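Local coordinates for E1 (Kluyveromyces marxianus, PDB 3VX6), which activates the ubiquitin-like proteins Atg12 and Atg8 as an E1-like enzyme, for conjugation to Atg5 and phosphatidylethanolamine in autophagy and the Cvt pathway, at residues A[187-190]-A[191-194]. Sequence-based numbering, arbitrary orientation.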
# COMPACT_ATOMS: atom_id res chain seq x y z
N LYS A 187 17.97 6.28 2.93
CA LYS A 187 16.58 6.62 2.64
C LYS A 187 16.32 6.58 1.13
O LYS A 187 17.13 7.03 0.33
CB LYS A 187 16.25 8.01 3.19
CG LYS A 187 16.35 8.09 4.71
CD LYS A 187 15.99 9.47 5.22
CE LYS A 187 16.18 9.52 6.73
NZ LYS A 187 15.99 10.89 7.30
N ALA A 188 15.17 6.02 0.76
CA ALA A 188 14.79 5.91 -0.65
C ALA A 188 14.45 7.28 -1.23
O ALA A 188 13.40 7.47 -1.84
CB ALA A 188 13.59 4.99 -0.79
N THR A 189 15.35 8.23 -1.03
CA THR A 189 15.16 9.57 -1.53
C THR A 189 15.49 9.66 -3.03
O THR A 189 16.08 8.74 -3.61
CB THR A 189 15.99 10.55 -0.68
OG1 THR A 189 17.37 10.16 -0.70
CG2 THR A 189 15.51 10.50 0.75
N PRO A 190 15.10 10.76 -3.69
CA PRO A 190 15.42 10.84 -5.12
C PRO A 190 16.90 10.77 -5.47
O PRO A 190 17.31 9.90 -6.25
CB PRO A 190 14.77 12.15 -5.55
CG PRO A 190 13.57 12.24 -4.64
CD PRO A 190 14.17 11.83 -3.30
N ASP A 191 17.71 11.67 -4.92
CA ASP A 191 19.14 11.65 -5.23
C ASP A 191 19.80 10.33 -4.85
O ASP A 191 20.75 9.89 -5.50
CB ASP A 191 19.86 12.82 -4.57
CG ASP A 191 19.47 14.16 -5.18
OD1 ASP A 191 19.13 14.23 -6.38
OD2 ASP A 191 19.53 15.17 -4.45
N ASN A 192 19.29 9.70 -3.80
CA ASN A 192 19.80 8.40 -3.38
C ASN A 192 19.35 7.37 -4.38
O ASN A 192 20.11 6.47 -4.74
CB ASN A 192 19.26 8.02 -2.01
CG ASN A 192 20.06 8.62 -0.90
OD1 ASN A 192 21.05 9.31 -1.14
ND2 ASN A 192 19.64 8.37 0.34
N LEU A 193 18.12 7.51 -4.84
CA LEU A 193 17.57 6.57 -5.81
C LEU A 193 18.29 6.69 -7.14
O LEU A 193 18.40 5.70 -7.86
CB LEU A 193 16.07 6.78 -5.99
CG LEU A 193 15.29 6.30 -4.76
CD1 LEU A 193 13.88 6.86 -4.78
CD2 LEU A 193 15.29 4.78 -4.73
N LYS A 194 18.79 7.87 -7.46
CA LYS A 194 19.51 8.07 -8.71
C LYS A 194 20.87 7.38 -8.70
O LYS A 194 21.40 7.06 -9.77
CB LYS A 194 19.72 9.56 -8.98
CG LYS A 194 18.44 10.27 -9.37
CD LYS A 194 18.66 11.75 -9.59
CE LYS A 194 17.37 12.41 -10.04
NZ LYS A 194 17.50 13.90 -10.14
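Asn192 reaches back across the start of helix 190-195 to grip the backbone of Lys187, at a helix N-terminus where Thr189 is the N-cap and Pro190 the first helical residue. Its ND2 gives a nearly straight hydrogen bond to Lys187 O (2.8 Å, N-H...O 163°), meeting a lone pair in the carbonyl plane; the oxygen also lies almost in the plane of the Asn192 amide, so the bond fixes the rotation of that group. With CG anti to its own carbonyl carbon (chi1 -84°), the Asn192 side chain points back along the chain to the incoming loop. Thr189 OG1 lies beside the same amide, 3.1 Å from Asn192 CG, and adds a weak hydrogen bond to Lys187 O. Were Asn192 an alanine, Lys187 O would probably lose its amide donor and the incoming loop would be tied less firmly to the helix. In the first helical turn the backbone bond from Lys194 N to Pro190 O (2.8 Å) arrives nearly in line with the carbonyl, at a C=O...N angle of 164°. Beyond these polar contacts the loop turns through an inverse gamma turn centred on Ala188, whose CB meets Leu193 CD2 at 4.3 Å. Both residues also touch Leu117, and Leu225 of helix 215-225 packs on Pro190 and Leu193. Asn192 touches Cys179 and Ile181 of strand 177-181, so the short helix meets the sheet as well as helix 215-225. Farther along, Leu193 O accepts a hydrogen bond from Trp222 NE1.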